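Local coordinates for protein lipase (Photobacterium sp. M37, PDB 2ORY) that probably hydrolyses the ester bonds of triacylglycerols, as a cold-adapted lipase of the alpha/beta-hydrolase class 3 family, at residues M37-A40 with L41-K45; Q285-A288 with E289-P292; K45-E49 with D50-V54. All coordinates share one frame; numbering follows the deposited sequence.

Contact 1. Residues M37-A40 with L41-K45; sequences MKEA and LKTWK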
loop_
_atom_site.group_PDB
_atom_site.type_symbol
_atom_site.label_atom_id
_atom_site.label_comp_id
_atom_site.label_asym_id
_atom_site.label_seq_id
_atom_site.Cartn_x
_atom_site.Cartn_y
_atom_site.Cartn_z
ATOM N N MET A 37 6.036 7.111 15.655
ATOM C CA MET A 37 6.547 5.786 15.340
ATOM C C MET A 37 7.393 5.195 16.470
ATOM O O MET A 37 7.236 4.036 16.815
ATOM C CB MET A 37 7.365 5.848 14.059
ATOM C CG MET A 37 6.614 6.487 12.933
ATOM S SD MET A 37 7.498 6.353 11.403
ATOM C CE MET A 37 6.125 5.796 10.420
ATOM N N LYS A 38 8.275 6.005 17.050
ATOM C CA LYS A 38 9.146 5.540 18.124
ATOM C C LYS A 38 8.352 5.096 19.340
ATOM O O LYS A 38 8.679 4.085 19.961
ATOM C CB LYS A 38 10.148 6.630 18.517
ATOM C CG LYS A 38 11.130 6.986 17.412
ATOM C CD LYS A 38 12.177 7.968 17.902
ATOM C CE LYS A 38 13.096 8.379 16.773
ATOM N NZ LYS A 38 14.142 9.341 17.214
ATOM N N GLU A 39 7.306 5.837 19.686
ATOM C CA GLU A 39 6.489 5.449 20.825
ATOM C C GLU A 39 5.795 4.110 20.545
ATOM O O GLU A 39 5.703 3.243 21.424
ATOM C CB GLU A 39 5.423 6.505 21.121
ATOM C CG GLU A 39 4.534 6.112 22.298
ATOM C CD GLU A 39 3.324 7.015 22.473
ATOM O OE1 GLU A 39 2.568 6.801 23.448
ATOM O OE2 GLU A 39 3.122 7.933 21.643
ATOM N N ALA A 40 5.289 3.963 19.322
ATOM C CA ALA A 40 4.606 2.739 18.899
ATOM C C ALA A 40 5.546 1.526 18.921
ATOM O O ALA A 40 5.222 0.480 19.478
ATOM C CB ALA A 40 4.033 2.922 17.486
ATOM N N LEU A 41 6.708 1.663 18.300
ATOM C CA LEU A 41 7.653 0.560 18.268
ATOM C C LEU A 41 8.021 0.129 19.686
ATOM O O LEU A 41 8.689 -0.881 19.883
ATOM C CB LEU A 41 8.911 0.971 17.511
ATOM C CG LEU A 41 8.811 1.174 16.000
ATOM C CD1 LEU A 41 10.167 1.632 15.474
ATOM C CD2 LEU A 41 8.384 -0.130 15.328
ATOM N N LYS A 42 7.565 0.892 20.672
ATOM C CA LYS A 42 7.876 0.608 22.065
ATOM C C LYS A 42 6.685 0.122 22.870
ATOM O O LYS A 42 6.851 -0.476 23.925
ATOM C CB LYS A 42 8.438 1.868 22.718
ATOM C CG LYS A 42 8.828 1.708 24.167
ATOM C CD LYS A 42 9.148 3.063 24.800
ATOM C CE LYS A 42 7.899 3.941 24.932
ATOM N NZ LYS A 42 8.172 5.241 25.623
ATOM N N THR A 43 5.484 0.362 22.370
ATOM C CA THR A 43 4.300 -0.036 23.108
ATOM C C THR A 43 3.376 -1.018 22.408
ATOM O O THR A 43 2.701 -1.815 23.062
ATOM C CB THR A 43 3.489 1.207 23.500
ATOM O OG1 THR A 43 3.029 1.871 22.315
ATOM C CG2 THR A 43 4.364 2.170 24.310
ATOM N N TRP A 44 3.324 -0.961 21.080
ATOM C CA TRP A 44 2.457 -1.868 20.323
ATOM C C TRP A 44 2.896 -3.308 20.576
ATOM O O TRP A 44 4.086 -3.623 20.476
ATOM C CB TRP A 44 2.551 -1.563 18.825
ATOM C CG TRP A 44 1.821 -0.328 18.361
ATOM C CD1 TRP A 44 1.616 0.826 19.064
ATOM C CD2 TRP A 44 1.281 -0.102 17.057
ATOM N NE1 TRP A 44 0.985 1.759 18.276
ATOM C CE2 TRP A 44 0.771 1.217 17.038
ATOM C CE3 TRP A 44 1.183 -0.884 15.897
ATOM C CZ2 TRP A 44 0.173 1.771 15.901
ATOM C CZ3 TRP A 44 0.586 -0.332 14.765
ATOM C CH2 TRP A 44 0.091 0.980 14.776
ATOM N N LYS A 45 1.940 -4.180 20.889
ATOM C CA LYS A 45 2.248 -5.583 21.160
ATOM C C LYS A 45 3.181 -6.216 20.114
ATOM O O LYS A 45 4.287 -6.661 20.437
ATOM C CB LYS A 45 0.962 -6.410 21.255
ATOM C CG LYS A 45 0.062 -6.102 22.442
ATOM C CD LYS A 45 -1.094 -7.101 22.482
ATOM C CE LYS A 45 -2.182 -6.697 23.473
ATOM N NZ LYS A 45 -3.348 -7.646 23.493
#
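A local i to i+4 contact in the C-terminal part of helix 30-43 sets the methyl of Ala40 against the indole of Trp44, on the flank of this alpha/beta-hydrolase lipase where helices 30-43 and 5-15 pack together. The contact is a CH-pi interaction: Ala40 CB stands 3.6 Å from the centroid of the five-membered ring of Trp44, over its face and shifted toward the rim, with NE1 its nearest ring atom. Trp44 CG is anti to its own carbonyl carbon (chi1 -76°), which folds the indole back along the helix onto Ala40. Met15 of helix 5-15 packs on both residues, and Trp44 NE1 makes a weak hydrogen bond to Tyr18 OH.

Backbone bonds run on alongside this contact. Leu41 N makes a regular helical bond to Met37 O at 2.8 Å, nearly straight at 172°. Three residues further along, Ala40 O accepts two bonds: Trp44 N binds it in the carbonyl plane at 2.9 Å, while Thr43 N, also 2.9 Å away, comes from above that plane. Thr43 turns its hydroxyl back to the helix as well, OG1 lying between its own N and carbonyl carbon (chi1 63°) and donating to Glu39 O at 3.1 Å.

Contact 2. Residues Q285-A288 with E289-P292; sequences QIKA and ETPP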
loop_
_atom_site.group_PDB
_atom_site.type_symbol
_atom_site.label_atom_id
_atom_site.label_comp_id
_atom_site.label_asym_id
_atom_site.label_seq_id
_atom_site.Cartn_x
_atom_site.Cartn_y
_atom_site.Cartn_z
ATOM N N GLN A 285 -4.813 -7.679 -11.423
ATOM C CA GLN A 285 -4.223 -7.819 -10.104
ATOM C C GLN A 285 -2.992 -8.717 -10.188
ATOM O O GLN A 285 -2.942 -9.617 -11.023
ATOM C CB GLN A 285 -5.277 -8.460 -9.206
ATOM C CG GLN A 285 -5.455 -7.961 -7.776
ATOM C CD GLN A 285 -4.957 -6.554 -7.484
ATOM O OE1 GLN A 285 -3.756 -6.307 -7.482
ATOM N NE2 GLN A 285 -5.886 -5.635 -7.202
ATOM N N ILE A 286 -1.998 -8.441 -9.340
ATOM C CA ILE A 286 -0.788 -9.255 -9.240
ATOM C C ILE A 286 -1.281 -10.377 -8.337
ATOM O O ILE A 286 -2.175 -10.148 -7.519
ATOM C CB ILE A 286 0.375 -8.508 -8.520
ATOM C CG1 ILE A 286 -0.128 -7.925 -7.194
ATOM C CG2 ILE A 286 0.956 -7.431 -9.425
ATOM C CD1 ILE A 286 0.939 -7.193 -6.383
ATOM N N LYS A 287 -0.707 -11.572 -8.460
ATOM C CA LYS A 287 -1.171 -12.723 -7.675
ATOM C C LYS A 287 -2.702 -12.680 -7.678
ATOM O O LYS A 287 -3.354 -12.703 -6.639
ATOM C CB LYS A 287 -0.630 -12.668 -6.245
ATOM C CG LYS A 287 0.889 -12.445 -6.141
ATOM C CD LYS A 287 1.729 -13.529 -6.839
ATOM C CE LYS A 287 1.486 -14.916 -6.253
ATOM N NZ LYS A 287 1.960 -15.038 -4.851
ATOM N N ALA A 288 -3.268 -12.612 -8.873
ATOM C CA ALA A 288 -4.714 -12.545 -9.036
ATOM C C ALA A 288 -5.495 -13.780 -8.575
ATOM O O ALA A 288 -6.701 -13.698 -8.347
ATOM C CB ALA A 288 -5.048 -12.242 -10.493
ATOM N N GLU A 289 -4.828 -14.917 -8.428
ATOM C CA GLU A 289 -5.535 -16.122 -8.009
ATOM C C GLU A 289 -5.516 -16.288 -6.495
ATOM O O GLU A 289 -6.127 -17.211 -5.960
ATOM C CB GLU A 289 -4.920 -17.374 -8.648
ATOM C CG GLU A 289 -4.757 -17.325 -10.159
ATOM C CD GLU A 289 -3.335 -16.971 -10.575
ATOM O OE1 GLU A 289 -2.965 -17.263 -11.731
ATOM O OE2 GLU A 289 -2.589 -16.397 -9.749
ATOM N N THR A 290 -4.804 -15.406 -5.807
ATOM C CA THR A 290 -4.734 -15.491 -4.364
ATOM C C THR A 290 -6.117 -15.366 -3.731
ATOM O O THR A 290 -6.889 -14.474 -4.074
ATOM C CB THR A 290 -3.837 -14.390 -3.793
ATOM O OG1 THR A 290 -2.481 -14.617 -4.199
ATOM C CG2 THR A 290 -3.922 -14.375 -2.272
ATOM N N PRO A 291 -6.457 -16.278 -2.806
ATOM C CA PRO A 291 -7.768 -16.204 -2.158
ATOM C C PRO A 291 -7.777 -15.080 -1.122
ATOM O O PRO A 291 -6.841 -14.936 -0.338
ATOM C CB PRO A 291 -7.912 -17.580 -1.529
ATOM C CG PRO A 291 -6.498 -17.884 -1.128
ATOM C CD PRO A 291 -5.742 -17.498 -2.389
ATOM N N PRO A 292 -8.844 -14.266 -1.114
ATOM C CA PRO A 292 -8.982 -13.148 -0.178
ATOM C C PRO A 292 -9.459 -13.621 1.175
ATOM O O PRO A 292 -9.830 -14.781 1.346
ATOM C CB PRO A 292 -10.047 -12.300 -0.836
ATOM C CG PRO A 292 -10.997 -13.364 -1.315
ATOM C CD PRO A 292 -10.038 -14.361 -1.976
HETATM O O HOH W 1 -0.287 -13.702 -2.850
#
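A type I beta turn from Lys287 to Thr290 makes this contact, on the surface of the alpha/beta-hydrolase fold in the long connection between helices 265-278 and 304-319. Its defining bond runs from Thr290 N to Lys287 O at 3.2 Å; the N-H points well at the oxygen (159°), yet the donor sits above the carbonyl plane. Ala288 and Glu289 occupy the two corner positions, and both are exposed.

The two end residues of the turn also touch through their side chains. Thr290 OG1 is anti to its own carbonyl carbon (chi1 -67°), which brings the hydroxyl alongside Lys287, 3.4 Å from Lys287 CB. The lysine chain is bent at each torsion beyond CB and curls round so that NZ bonds to the backbone oxygens of Cys228, its strongest polar partner, and Gly225. The rest of Lys287 is also tied down: its N donates to Asp221 OD1 of helix 214-224 and its O accepts from Arg230 NH2, binding the turn to that helix and the loop after it. A water bridges the two side chains, accepting from Lys287 NZ at 3.3 Å and lying 2.7 Å from Thr290 OG1.

Contact 3. Residues K45-E49 with D50-V54; sequences KPFQE and DDWEV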
loop_
_atom_site.group_PDB
_atom_site.type_symbol
_atom_site.label_atom_id
_atom_site.label_comp_id
_atom_site.label_asym_id
_atom_site.label_seq_id
_atom_site.Cartn_x
_atom_site.Cartn_y
_atom_site.Cartn_z
ATOM N N LYS A 45 1.940 -4.180 20.889
ATOM C CA LYS A 45 2.248 -5.583 21.160
ATOM C C LYS A 45 3.181 -6.216 20.114
ATOM O O LYS A 45 4.287 -6.661 20.437
ATOM C CB LYS A 45 0.962 -6.410 21.255
ATOM C CG LYS A 45 0.062 -6.102 22.442
ATOM C CD LYS A 45 -1.094 -7.101 22.482
ATOM C CE LYS A 45 -2.182 -6.697 23.473
ATOM N NZ LYS A 45 -3.348 -7.646 23.493
ATOM N N PRO A 46 2.753 -6.254 18.842
ATOM C CA PRO A 46 3.588 -6.846 17.794
ATOM C C PRO A 46 5.033 -6.344 17.703
ATOM O O PRO A 46 5.897 -7.027 17.145
ATOM C CB PRO A 46 2.780 -6.577 16.521
ATOM C CG PRO A 46 2.013 -5.357 16.853
ATOM C CD PRO A 46 1.556 -5.626 18.258
ATOM N N PHE A 47 5.311 -5.168 18.256
ATOM C CA PHE A 47 6.668 -4.630 18.195
ATOM C C PHE A 47 7.474 -4.871 19.478
ATOM O O PHE A 47 8.624 -4.459 19.566
ATOM C CB PHE A 47 6.645 -3.118 17.907
ATOM C CG PHE A 47 5.916 -2.732 16.637
ATOM C CD1 PHE A 47 6.052 -3.485 15.470
ATOM C CD2 PHE A 47 5.111 -1.595 16.601
ATOM C CE1 PHE A 47 5.393 -3.110 14.279
ATOM C CE2 PHE A 47 4.452 -1.212 15.423
ATOM C CZ PHE A 47 4.595 -1.975 14.257
ATOM N N GLN A 48 6.885 -5.547 20.458
ATOM C CA GLN A 48 7.573 -5.784 21.726
ATOM C C GLN A 48 8.450 -7.036 21.761
ATOM O O GLN A 48 9.208 -7.246 22.708
ATOM C CB GLN A 48 6.550 -5.854 22.868
ATOM C CG GLN A 48 5.745 -4.576 23.066
ATOM C CD GLN A 48 4.591 -4.752 24.045
ATOM O OE1 GLN A 48 3.800 -5.693 23.933
ATOM N NE2 GLN A 48 4.482 -3.834 25.003
ATOM N N GLU A 49 8.358 -7.863 20.732
ATOM C CA GLU A 49 9.136 -9.093 20.700
ATOM C C GLU A 49 10.524 -8.914 20.091
ATOM O O GLU A 49 11.310 -9.863 20.026
ATOM C CB GLU A 49 8.355 -10.164 19.933
ATOM C CG GLU A 49 6.900 -10.285 20.386
ATOM C CD GLU A 49 6.166 -11.424 19.712
ATOM O OE1 GLU A 49 6.141 -11.467 18.460
ATOM O OE2 GLU A 49 5.607 -12.275 20.437
ATOM N N ASP A 50 10.822 -7.702 19.639
ATOM C CA ASP A 50 12.123 -7.404 19.034
ATOM C C ASP A 50 12.435 -5.937 19.288
ATOM O O ASP A 50 11.649 -5.228 19.909
ATOM C CB ASP A 50 12.089 -7.649 17.517
ATOM C CG ASP A 50 11.728 -9.079 17.157
ATOM O OD1 ASP A 50 12.610 -9.960 17.242
ATOM O OD2 ASP A 50 10.558 -9.322 16.788
ATOM N N ASP A 51 13.586 -5.483 18.816
ATOM C CA ASP A 51 13.954 -4.093 18.985
ATOM C C ASP A 51 14.118 -3.482 17.612
ATOM O O ASP A 51 15.070 -3.762 16.886
ATOM C CB ASP A 51 15.243 -3.955 19.796
ATOM C CG ASP A 51 15.010 -3.286 21.150
ATOM O OD1 ASP A 51 14.549 -2.119 21.172
ATOM O OD2 ASP A 51 15.287 -3.928 22.191
ATOM N N TRP A 52 13.160 -2.647 17.255
ATOM C CA TRP A 52 13.169 -2.020 15.958
ATOM C C TRP A 52 13.692 -0.605 16.027
ATOM O O TRP A 52 13.578 0.057 17.060
ATOM C CB TRP A 52 11.764 -2.030 15.398
ATOM C CG TRP A 52 11.178 -3.394 15.341
ATOM C CD1 TRP A 52 10.439 -4.015 16.307
ATOM C CD2 TRP A 52 11.207 -4.286 14.220
ATOM N NE1 TRP A 52 9.990 -5.236 15.849
ATOM C CE2 TRP A 52 10.450 -5.426 14.574
ATOM C CE3 TRP A 52 11.796 -4.231 12.949
ATOM C CZ2 TRP A 52 10.264 -6.501 13.703
ATOM C CZ3 TRP A 52 11.612 -5.306 12.077
ATOM C CH2 TRP A 52 10.849 -6.425 12.461
ATOM N N GLU A 53 14.241 -0.149 14.908
ATOM C CA GLU A 53 14.804 1.187 14.792
ATOM C C GLU A 53 14.444 1.805 13.442
ATOM O O GLU A 53 14.653 1.190 12.390
ATOM C CB GLU A 53 16.333 1.109 14.912
ATOM C CG GLU A 53 17.039 2.438 14.804
ATOM C CD GLU A 53 16.857 3.301 16.044
ATOM O OE1 GLU A 53 16.952 4.548 15.915
ATOM O OE2 GLU A 53 16.637 2.742 17.149
ATOM N N VAL A 54 13.896 3.014 13.464
ATOM C CA VAL A 54 13.568 3.700 12.220
ATOM C C VAL A 54 14.919 4.209 11.743
ATOM O O VAL A 54 15.532 5.023 12.413
ATOM C CB VAL A 54 12.610 4.890 12.470
ATOM C CG1 VAL A 54 12.341 5.636 11.157
ATOM C CG2 VAL A 54 11.304 4.381 13.076
#
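Phe47 turns the edge of its ring toward the face of the Trp52 indole in a T-shaped pair, with 5.8 Å between the phenyl and five-membered-ring centroids and the planes at 71°. The approach is made on the pyrrole side of the indole: Phe47 CB lies 4.2 Å from Trp52 CD1. The phenylalanine carbonyl meets the same corner of the indole, Phe47 O lying at its edge, near the plane, 3.8 Å from Trp52 CD1. Trp52 CG is anti to its own carbonyl carbon (chi1 -56°), and the indole therefore reaches back over the turn toward Phe47. Trp52 NE1 is buried here and has no hydrogen-bonding partner in the model.

The residues between the two rings carry the chain from the end of helix 30-43 into strand 52-63, an outermost strand of the mixed alpha/beta-hydrolase sheet. Phe12 of helix 5-15 meets both rings, edge-to-face in the case of Trp52, while Leu41 of helix 30-43 touches both side chains; together they build an apolar cluster between the helices and the sheet edge. At the more open side of the turn, Asp50 CG stands 3.0 Å from Glu49 O, so the carboxylate sits close to a carbonyl that cannot donate to it. Its charge is met elsewhere, Asp50 OD1 forming a salt bridge with Lys78 NZ of the neighbouring strand 66-78.

Running from the N terminus, contact 1 lies in the C-terminal part of helix 30-43 and runs on to Lys45, the residue it shares with contact 3, which takes the chain round into strand 52-63. Their centres lie 7 Å apart and they touch directly: Leu41 CD1 packs on Val54 CG2, and Ala40 O comes to Phe47 CD2. Together they join helix 30-43 to the edge of the mixed sheet. Contact 2 follows far along the chain, as a tight turn before helix 304-319 held to the region of helix 214-224. The three are in series, none enclosing another, and about 21 Å separates the nearest atoms of contact 2 from either neighbour.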